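Local coordinates for membrane-associated protein VP24 (Marburg virus - Musoke, Kenya, 1980, PDB 4OR8), which may act as a minor matrix protein with a role in assembly of the viral nucleocapsid and in virion budding, at residues Trp43-Val54 and Pro104-Leu112; Val171-Phe179 and Glu240-Gln248. All blocks are in the same frame, centred on the assembly; numbering follows the deposited sequence.

Interaction 1 of 2, residues Trp43-Val54 and Pro104-Leu112; sequences WIKEPSVGGWTV and PFLALRILL
Arg109, on helix 104-115, lies across the indole of Trp43, the residue just before strand 44-48. A trans chi1 of -179° sends this indole toward the helix and under the arginine. The Arg109 chain, extended from CG to NE, runs over one face of the indole: CG stands 4.1 Å from the centroid of the Trp43 six-membered ring, a CH-pi contact, and CZ 4.5 Å from that of its five-membered ring, a cation-pi contact. The guanidinium does not lie flat there; its plane is turned 77° from the indole and presents an edge. Val54 CG1 packs over the opposite face, and Phe105 O meets the indole at its edge, 3.4 Å from Trp43 CZ2.

Nearer the hairpin's type II turn, Phe105 meets two strand residues, one with its edge and one with a face. Its edge points into the face of Trp52 in a T-shaped pair, with planes at 74° and Phe105 CE2 3.5 Å from Trp52 CE2. Over one face of Phe105 sits Lys45 CD, 3.5 Å from the ring centroid, while Pro104 CG touches Trp52 CZ3.

The antiparallel hairpin, extended by strand 59-64, thus packs one side on the helix. Thr145 and Trp139 carbonyls take hydrogen bonds from Arg109 NH2, and Leu140 O a weak one from NE, so the buried cation has polar partners as well as indole pi-electrons, which probably offsets the cost of its desolvation.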
loop_
_atom_site.group_PDB
_atom_site.type_symbol
_atom_site.label_atom_id
_atom_site.label_comp_id
_atom_site.label_asym_id
_atom_site.label_seq_id
_atom_site.Cartn_x
_atom_site.Cartn_y
_atom_site.Cartn_z
ATOM N N TRP B 43 -21.651 -11.570 -2.868
ATOM C CA TRP B 43 -20.322 -11.347 -2.312
ATOM C C TRP B 43 -19.477 -12.595 -2.547
ATOM O O TRP B 43 -19.423 -13.490 -1.702
ATOM C CB TRP B 43 -20.413 -11.032 -0.820
ATOM C CG TRP B 43 -19.089 -10.772 -0.168
ATOM C CD1 TRP B 43 -18.363 -11.645 0.588
ATOM C CD2 TRP B 43 -18.333 -9.555 -0.213
ATOM N NE1 TRP B 43 -17.204 -11.047 1.020
ATOM C CE2 TRP B 43 -17.161 -9.763 0.541
ATOM C CE3 TRP B 43 -18.534 -8.310 -0.816
ATOM C CZ2 TRP B 43 -16.192 -8.775 0.709
ATOM C CZ3 TRP B 43 -17.571 -7.330 -0.650
ATOM C CH2 TRP B 43 -16.415 -7.568 0.106
ATOM N N ILE B 44 -18.824 -12.647 -3.704
ATOM C CA ILE B 44 -18.113 -13.848 -4.129
ATOM C C ILE B 44 -16.637 -13.836 -3.742
ATOM O O ILE B 44 -15.802 -13.306 -4.473
ATOM C CB ILE B 44 -18.211 -14.048 -5.657
ATOM C CG1 ILE B 44 -19.644 -13.813 -6.143
ATOM C CG2 ILE B 44 -17.728 -15.439 -6.039
ATOM C CD1 ILE B 44 -20.648 -14.798 -5.585
ATOM N N LYS B 45 -16.321 -14.429 -2.597
ATOM C CA LYS B 45 -14.937 -14.558 -2.166
ATOM C C LYS B 45 -14.370 -15.900 -2.610
ATOM O O LYS B 45 -15.027 -16.931 -2.487
ATOM C CB LYS B 45 -14.823 -14.439 -0.646
ATOM C CG LYS B 45 -13.389 -14.313 -0.157
ATOM C CD LYS B 45 -13.230 -14.790 1.277
ATOM C CE LYS B 45 -13.345 -16.302 1.366
ATOM N NZ LYS B 45 -13.172 -16.792 2.761
ATOM N N GLU B 46 -13.148 -15.882 -3.124
ATOM C CA GLU B 46 -12.483 -17.106 -3.546
ATOM C C GLU B 46 -10.970 -16.947 -3.480
ATOM O O GLU B 46 -10.428 -15.932 -3.921
ATOM C CB GLU B 46 -12.921 -17.502 -4.956
ATOM C CG GLU B 46 -12.944 -16.352 -5.950
ATOM C CD GLU B 46 -13.304 -16.807 -7.352
ATOM O OE1 GLU B 46 -13.152 -18.012 -7.643
ATOM O OE2 GLU B 46 -13.742 -15.962 -8.162
ATOM N N PRO B 47 -10.284 -17.955 -2.921
ATOM C CA PRO B 47 -8.829 -17.901 -2.743
ATOM C C PRO B 47 -8.109 -17.770 -4.076
ATOM O O PRO B 47 -8.539 -18.357 -5.068
ATOM C CB PRO B 47 -8.505 -19.252 -2.093
ATOM C CG PRO B 47 -9.646 -20.138 -2.457
ATOM C CD PRO B 47 -10.847 -19.246 -2.492
ATOM N N SER B 48 -7.034 -16.990 -4.097
ATOM C CA SER B 48 -6.239 -16.828 -5.305
ATOM C C SER B 48 -4.777 -16.611 -4.947
ATOM O O SER B 48 -4.395 -16.701 -3.781
ATOM C CB SER B 48 -6.763 -15.669 -6.159
ATOM O OG SER B 48 -6.487 -14.416 -5.557
ATOM N N VAL B 49 -3.965 -16.325 -5.957
ATOM C CA VAL B 49 -2.528 -16.191 -5.769
ATOM C C VAL B 49 -2.188 -15.042 -4.831
ATOM O O VAL B 49 -2.410 -13.876 -5.152
ATOM C CB VAL B 49 -1.809 -15.971 -7.104
ATOM C CG1 VAL B 49 -0.315 -15.842 -6.876
ATOM C CG2 VAL B 49 -2.114 -17.115 -8.054
ATOM N N GLY B 50 -1.655 -15.383 -3.666
ATOM C CA GLY B 50 -1.259 -14.381 -2.696
ATOM C C GLY B 50 -2.394 -13.900 -1.812
ATOM O O GLY B 50 -2.217 -12.970 -1.024
ATOM N N GLY B 51 -3.562 -14.523 -1.936
ATOM C CA GLY B 51 -4.691 -14.163 -1.099
ATOM C C GLY B 51 -6.046 -14.555 -1.653
ATOM O O GLY B 51 -6.299 -15.724 -1.935
ATOM N N TRP B 52 -6.926 -13.570 -1.807
ATOM C CA TRP B 52 -8.291 -13.840 -2.245
ATOM C C TRP B 52 -8.751 -12.913 -3.358
ATOM O O TRP B 52 -8.167 -11.860 -3.599
ATOM C CB TRP B 52 -9.268 -13.702 -1.076
ATOM C CG TRP B 52 -8.878 -14.458 0.146
ATOM C CD1 TRP B 52 -9.236 -15.732 0.469
ATOM C CD2 TRP B 52 -8.057 -13.985 1.219
ATOM N NE1 TRP B 52 -8.690 -16.083 1.679
ATOM C CE2 TRP B 52 -7.961 -15.028 2.158
ATOM C CE3 TRP B 52 -7.397 -12.780 1.473
ATOM C CZ2 TRP B 52 -7.227 -14.903 3.336
ATOM C CZ3 TRP B 52 -6.669 -12.658 2.642
ATOM C CH2 TRP B 52 -6.591 -13.713 3.560
ATOM N N THR B 53 -9.817 -13.321 -4.028
ATOM C CA THR B 53 -10.514 -12.448 -4.953
ATOM C C THR B 53 -11.960 -12.316 -4.503
ATOM O O THR B 53 -12.631 -13.312 -4.232
ATOM C CB THR B 53 -10.462 -12.978 -6.392
ATOM O OG1 THR B 53 -9.156 -12.749 -6.935
ATOM C CG2 THR B 53 -11.487 -12.269 -7.260
ATOM N N VAL B 54 -12.429 -11.081 -4.399
ATOM C CA VAL B 54 -13.825 -10.845 -4.089
ATOM C C VAL B 54 -14.487 -10.064 -5.207
ATOM O O VAL B 54 -14.034 -8.982 -5.582
ATOM C CB VAL B 54 -14.003 -10.100 -2.765
ATOM C CG1 VAL B 54 -15.473 -9.849 -2.511
ATOM C CG2 VAL B 54 -13.393 -10.903 -1.629
ATOM N N PRO B 104 -8.739 -9.523 6.211
ATOM C CA PRO B 104 -8.798 -8.311 5.389
ATOM C C PRO B 104 -10.020 -8.243 4.470
ATOM O O PRO B 104 -10.514 -7.145 4.220
ATOM C CB PRO B 104 -7.497 -8.367 4.575
ATOM C CG PRO B 104 -7.023 -9.769 4.681
ATOM C CD PRO B 104 -7.480 -10.258 6.010
ATOM N N PHE B 105 -10.507 -9.385 3.986
ATOM C CA PHE B 105 -11.686 -9.381 3.117
ATOM C C PHE B 105 -12.972 -9.067 3.881
ATOM O O PHE B 105 -13.953 -8.606 3.301
ATOM C CB PHE B 105 -11.820 -10.688 2.322
ATOM C CG PHE B 105 -11.808 -11.932 3.170
ATOM C CD1 PHE B 105 -12.931 -12.311 3.891
ATOM C CD2 PHE B 105 -10.678 -12.738 3.223
ATOM C CE1 PHE B 105 -12.924 -13.459 4.665
ATOM C CE2 PHE B 105 -10.664 -13.890 3.992
ATOM C CZ PHE B 105 -11.789 -14.250 4.715
ATOM N N LEU B 106 -12.961 -9.325 5.183
ATOM C CA LEU B 106 -14.070 -8.944 6.044
ATOM C C LEU B 106 -13.988 -7.450 6.332
ATOM O O LEU B 106 -15.006 -6.777 6.491
ATOM C CB LEU B 106 -14.024 -9.738 7.350
ATOM C CG LEU B 106 -15.182 -10.707 7.594
ATOM C CD1 LEU B 106 -15.490 -11.507 6.342
ATOM C CD2 LEU B 106 -14.853 -11.634 8.747
ATOM N N ALA B 107 -12.763 -6.936 6.393
ATOM C CA ALA B 107 -12.543 -5.516 6.628
ATOM C C ALA B 107 -12.908 -4.718 5.384
ATOM O O ALA B 107 -13.396 -3.593 5.480
ATOM C CB ALA B 107 -11.098 -5.260 7.026
ATOM N N LEU B 108 -12.663 -5.304 4.216
ATOM C CA LEU B 108 -13.053 -4.679 2.961
ATOM C C LEU B 108 -14.567 -4.623 2.878
ATOM O O LEU B 108 -15.139 -3.633 2.425
ATOM C CB LEU B 108 -12.505 -5.459 1.766
ATOM C CG LEU B 108 -12.966 -4.932 0.403
ATOM C CD1 LEU B 108 -12.376 -3.562 0.133
ATOM C CD2 LEU B 108 -12.616 -5.893 -0.711
ATOM N N ARG B 109 -15.205 -5.702 3.319
ATOM C CA ARG B 109 -16.659 -5.798 3.310
ATOM C C ARG B 109 -17.253 -4.679 4.151
ATOM O O ARG B 109 -18.209 -4.024 3.745
ATOM C CB ARG B 109 -17.093 -7.159 3.849
ATOM C CG ARG B 109 -18.568 -7.473 3.685
ATOM C CD ARG B 109 -18.896 -8.807 4.347
ATOM N NE ARG B 109 -20.333 -9.053 4.444
ATOM C CZ ARG B 109 -21.001 -9.903 3.675
ATOM N NH1 ARG B 109 -20.366 -10.604 2.744
ATOM N NH2 ARG B 109 -22.308 -10.057 3.839
ATOM N N ILE B 110 -16.664 -4.464 5.322
ATOM C CA ILE B 110 -17.067 -3.389 6.218
ATOM C C ILE B 110 -16.878 -2.032 5.551
ATOM O O ILE B 110 -17.738 -1.156 5.638
ATOM C CB ILE B 110 -16.258 -3.438 7.530
ATOM C CG1 ILE B 110 -16.662 -4.664 8.352
ATOM C CG2 ILE B 110 -16.457 -2.171 8.343
ATOM C CD1 ILE B 110 -15.909 -4.799 9.654
ATOM N N LEU B 111 -15.748 -1.874 4.874
ATOM C CA LEU B 111 -15.414 -0.627 4.204
ATOM C C LEU B 111 -16.435 -0.333 3.106
ATOM O O LEU B 111 -16.870 0.806 2.934
ATOM C CB LEU B 111 -13.996 -0.710 3.635
ATOM C CG LEU B 111 -13.255 0.582 3.286
ATOM C CD1 LEU B 111 -11.757 0.333 3.300
ATOM C CD2 LEU B 111 -13.688 1.101 1.927
ATOM N N LEU B 112 -16.826 -1.370 2.376
ATOM C CA LEU B 112 -17.824 -1.224 1.324
ATOM C C LEU B 112 -19.179 -0.818 1.891
ATOM O O LEU B 112 -19.900 -0.025 1.286
ATOM C CB LEU B 112 -17.948 -2.512 0.508
ATOM C CG LEU B 112 -16.935 -2.652 -0.627
ATOM C CD1 LEU B 112 -17.097 -3.981 -1.336
ATOM C CD2 LEU B 112 -17.103 -1.510 -1.607
#

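Interaction 2 of 2, residues Val171-Phe179 and Glu240-Gln248; sequences VKNFFNKMF and EAVLREHSQ
Phe175 and Leu243 both carry CG anti to the carbonyl carbon (chi1 -74° and -53°), and these torsions bring their side chains together at about a right angle. Leu243 CD2 comes over one face of the Phe175 ring, 3.8 Å from its centroid and 19° off the normal, a CH-pi contact. At the ring edge, in plane, lies the carbonyl oxygen of His246, 3.4 Å from Phe175 CD2. The other branch of the leucine, CD1, reaches Met178 CE at 3.6 Å, so the one side chain spans two residues a turn apart on the helix.

Here the C-terminal end of helix 161-178 packs against the short helix 240-244, which follows directly on the long strand 228-239 of the mixed sheet, and against the loop after it. Phe179, just past the longer helix, extends the contact: its ring edge meets Glu240 CG, 3.4 Å from Phe179 CE1, and Ser247 CB approaches Phe179 CE2 at 3.8 Å. Ser247 OG in turn donates to Arg244 O, 3.1 Å away, tying the loop back to its helix. His246 turns its imidazole away from the contact to hydrogen-bond through NE2 with the Val60 carbonyl of strand 59-64.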
loop_
_atom_site.group_PDB
_atom_site.type_symbol
_atom_site.label_atom_id
_atom_site.label_comp_id
_atom_site.label_asym_id
_atom_site.label_seq_id
_atom_site.Cartn_x
_atom_site.Cartn_y
_atom_site.Cartn_z
ATOM N N VAL B 171 -18.941 4.354 -5.375
ATOM C CA VAL B 171 -18.002 3.579 -4.571
ATOM C C VAL B 171 -16.560 3.901 -4.955
ATOM O O VAL B 171 -15.695 4.037 -4.086
ATOM C CB VAL B 171 -18.261 2.062 -4.701
ATOM C CG1 VAL B 171 -17.170 1.268 -4.009
ATOM C CG2 VAL B 171 -19.621 1.709 -4.125
ATOM N N LYS B 172 -16.310 4.035 -6.255
ATOM C CA LYS B 172 -14.993 4.436 -6.740
ATOM C C LYS B 172 -14.644 5.820 -6.207
ATOM O O LYS B 172 -13.499 6.087 -5.835
ATOM C CB LYS B 172 -14.948 4.439 -8.270
ATOM C CG LYS B 172 -14.996 3.058 -8.902
ATOM C CD LYS B 172 -15.088 3.136 -10.421
ATOM C CE LYS B 172 -13.792 3.634 -11.044
ATOM N NZ LYS B 172 -12.672 2.671 -10.857
ATOM N N ASN B 173 -15.645 6.692 -6.168
ATOM C CA ASN B 173 -15.467 8.041 -5.653
ATOM C C ASN B 173 -15.102 8.040 -4.173
ATOM O O ASN B 173 -14.257 8.821 -3.732
ATOM C CB ASN B 173 -16.728 8.871 -5.897
ATOM C CG ASN B 173 -16.643 10.257 -5.292
ATOM O OD1 ASN B 173 -17.265 10.535 -4.268
ATOM N ND2 ASN B 173 -15.873 11.134 -5.922
ATOM N N PHE B 174 -15.734 7.154 -3.412
ATOM C CA PHE B 174 -15.444 7.039 -1.988
ATOM C C PHE B 174 -14.037 6.505 -1.757
ATOM O O PHE B 174 -13.342 6.948 -0.848
ATOM C CB PHE B 174 -16.462 6.138 -1.296
ATOM C CG PHE B 174 -16.229 5.984 0.180
ATOM C CD1 PHE B 174 -16.709 6.930 1.069
ATOM C CD2 PHE B 174 -15.534 4.893 0.679
ATOM C CE1 PHE B 174 -16.501 6.792 2.428
ATOM C CE2 PHE B 174 -15.323 4.750 2.035
ATOM C CZ PHE B 174 -15.807 5.701 2.912
ATOM N N PHE B 175 -13.630 5.542 -2.577
ATOM C CA PHE B 175 -12.282 5.003 -2.504
ATOM C C PHE B 175 -11.288 6.114 -2.769
ATOM O O PHE B 175 -10.268 6.225 -2.092
ATOM C CB PHE B 175 -12.089 3.894 -3.538
ATOM C CG PHE B 175 -12.774 2.609 -3.186
ATOM C CD1 PHE B 175 -13.163 2.348 -1.885
ATOM C CD2 PHE B 175 -13.023 1.659 -4.158
ATOM C CE1 PHE B 175 -13.792 1.162 -1.562
ATOM C CE2 PHE B 175 -13.650 0.472 -3.841
ATOM C CZ PHE B 175 -14.034 0.223 -2.540
ATOM N N ASN B 176 -11.605 6.941 -3.757
ATOM C CA ASN B 176 -10.739 8.043 -4.145
ATOM C C ASN B 176 -10.572 9.094 -3.052
ATOM O O ASN B 176 -9.483 9.642 -2.871
ATOM C CB ASN B 176 -11.256 8.700 -5.424
ATOM C CG ASN B 176 -10.427 9.894 -5.838
ATOM O OD1 ASN B 176 -9.396 9.749 -6.495
ATOM N ND2 ASN B 176 -10.867 11.088 -5.450
ATOM N N LYS B 177 -11.647 9.384 -2.327
ATOM C CA LYS B 177 -11.569 10.385 -1.273
ATOM C C LYS B 177 -10.869 9.827 -0.032
ATOM O O LYS B 177 -10.357 10.583 0.793
ATOM C CB LYS B 177 -12.949 10.965 -0.941
ATOM C CG LYS B 177 -13.921 9.991 -0.319
ATOM C CD LYS B 177 -15.362 10.395 -0.611
ATOM C CE LYS B 177 -15.623 11.854 -0.274
ATOM N NZ LYS B 177 -17.040 12.238 -0.546
ATOM N N MET B 178 -10.831 8.504 0.083
ATOM C CA MET B 178 -10.076 7.853 1.150
ATOM C C MET B 178 -8.581 8.095 0.980
ATOM O O MET B 178 -7.829 8.124 1.956
ATOM C CB MET B 178 -10.344 6.353 1.158
ATOM C CG MET B 178 -11.706 5.956 1.678
ATOM S SD MET B 178 -11.837 4.159 1.756
ATOM C CE MET B 178 -10.407 3.777 2.759
ATOM N N PHE B 179 -8.153 8.262 -0.265
ATOM C CA PHE B 179 -6.754 8.547 -0.555
ATOM C C PHE B 179 -6.404 10.017 -0.344
ATOM O O PHE B 179 -5.249 10.417 -0.496
ATOM C CB PHE B 179 -6.392 8.100 -1.970
ATOM C CG PHE B 179 -6.197 6.621 -2.093
ATOM C CD1 PHE B 179 -4.991 6.042 -1.738
ATOM C CD2 PHE B 179 -7.219 5.806 -2.549
ATOM C CE1 PHE B 179 -4.806 4.679 -1.841
ATOM C CE2 PHE B 179 -7.038 4.440 -2.653
ATOM C CZ PHE B 179 -5.828 3.876 -2.298
ATOM N N GLU B 240 -3.397 -1.052 0.714
ATOM C CA GLU B 240 -3.609 0.094 -0.158
ATOM C C GLU B 240 -3.941 -0.295 -1.598
ATOM O O GLU B 240 -4.812 0.310 -2.223
ATOM C CB GLU B 240 -2.363 0.979 -0.126
ATOM C CG GLU B 240 -2.521 2.333 -0.777
ATOM C CD GLU B 240 -1.309 3.216 -0.547
ATOM O OE1 GLU B 240 -0.488 2.874 0.332
ATOM O OE2 GLU B 240 -1.173 4.244 -1.243
ATOM N N ALA B 241 -3.249 -1.311 -2.112
ATOM C CA ALA B 241 -3.426 -1.756 -3.492
ATOM C C ALA B 241 -4.856 -2.219 -3.795
ATOM O O ALA B 241 -5.346 -2.061 -4.914
ATOM C CB ALA B 241 -2.433 -2.849 -3.822
ATOM N N VAL B 242 -5.514 -2.790 -2.792
ATOM C CA VAL B 242 -6.894 -3.247 -2.925
ATOM C C VAL B 242 -7.817 -2.136 -3.416
ATOM O O VAL B 242 -8.660 -2.351 -4.289
ATOM C CB VAL B 242 -7.433 -3.768 -1.576
ATOM C CG1 VAL B 242 -8.924 -4.056 -1.669
ATOM C CG2 VAL B 242 -6.663 -5.004 -1.136
ATOM N N LEU B 243 -7.641 -0.944 -2.856
ATOM C CA LEU B 243 -8.503 0.188 -3.176
ATOM C C LEU B 243 -7.930 1.072 -4.281
ATOM O O LEU B 243 -8.678 1.716 -5.015
ATOM C CB LEU B 243 -8.771 1.019 -1.921
ATOM C CG LEU B 243 -9.296 0.224 -0.726
ATOM C CD1 LEU B 243 -9.471 1.117 0.483
ATOM C CD2 LEU B 243 -10.606 -0.461 -1.077
ATOM N N ARG B 244 -6.607 1.100 -4.401
ATOM C CA ARG B 244 -5.960 1.946 -5.402
ATOM C C ARG B 244 -6.287 1.478 -6.816
ATOM O O ARG B 244 -6.346 2.274 -7.752
ATOM C CB ARG B 244 -4.448 1.981 -5.187
ATOM C CG ARG B 244 -3.724 2.934 -6.112
ATOM C CD ARG B 244 -2.262 3.046 -5.751
ATOM N NE ARG B 244 -2.059 3.661 -4.443
ATOM C CZ ARG B 244 -2.184 4.963 -4.203
ATOM N NH1 ARG B 244 -2.533 5.790 -5.179
ATOM N NH2 ARG B 244 -1.971 5.438 -2.987
ATOM N N GLU B 245 -6.508 0.177 -6.956
ATOM C CA GLU B 245 -6.917 -0.409 -8.224
ATOM C C GLU B 245 -8.257 0.159 -8.696
ATOM O O GLU B 245 -8.538 0.192 -9.891
ATOM C CB GLU B 245 -7.006 -1.930 -8.079
ATOM C CG GLU B 245 -7.399 -2.671 -9.347
ATOM C CD GLU B 245 -7.375 -4.174 -9.167
ATOM O OE1 GLU B 245 -6.845 -4.643 -8.135
ATOM O OE2 GLU B 245 -7.886 -4.887 -10.058
ATOM N N HIS B 246 -9.076 0.617 -7.751
ATOM C CA HIS B 246 -10.422 1.090 -8.070
ATOM C C HIS B 246 -10.702 2.502 -7.556
ATOM O O HIS B 246 -11.823 2.802 -7.154
ATOM C CB HIS B 246 -11.464 0.128 -7.496
ATOM C CG HIS B 246 -11.235 -1.302 -7.872
ATOM N ND1 HIS B 246 -11.504 -1.793 -9.132
ATOM C CD2 HIS B 246 -10.761 -2.348 -7.153
ATOM C CE1 HIS B 246 -11.206 -3.080 -9.172
ATOM N NE2 HIS B 246 -10.753 -3.441 -7.985
ATOM N N SER B 247 -9.691 3.366 -7.580
ATOM C CA SER B 247 -9.828 4.710 -7.027
ATOM C C SER B 247 -9.750 5.787 -8.104
ATOM O O SER B 247 -10.116 6.937 -7.869
ATOM C CB SER B 247 -8.754 4.965 -5.968
ATOM O OG SER B 247 -7.457 4.924 -6.539
ATOM N N GLN B 248 -9.265 5.411 -9.281
ATOM C CA GLN B 248 -9.133 6.355 -10.383
ATOM C C GLN B 248 -10.047 5.975 -11.541
ATOM O O GLN B 248 -11.261 5.874 -11.379
ATOM C CB GLN B 248 -7.679 6.425 -10.855
ATOM C CG GLN B 248 -6.705 6.970 -9.817
ATOM C CD GLN B 248 -6.799 8.478 -9.653
ATOM O OE1 GLN B 248 -7.751 8.995 -9.069
ATOM N NE2 GLN B 248 -5.805 9.192 -10.174
#

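Interaction 1 closes before interaction 2 opens along the chain, yet their centres lie only about 15 Å apart, and each is about 10 Å from the centre of the chain. Packing joins them directly: Leu111 CD2 is 3.5 Å from Phe175 CE1 and 3.6 Å from Met178 SD. Helix 104-115 therefore packs against both the hairpin of interaction 1 and helix 161-178 of interaction 2, joining the two contacts. Strand 59-64 is a second shared neighbour, since residues of both contacts pack on it. The second subunit is touched by the hairpin through Val49 and Thr53, and by segment 240-248 through Ala241, Arg244 and Glu245.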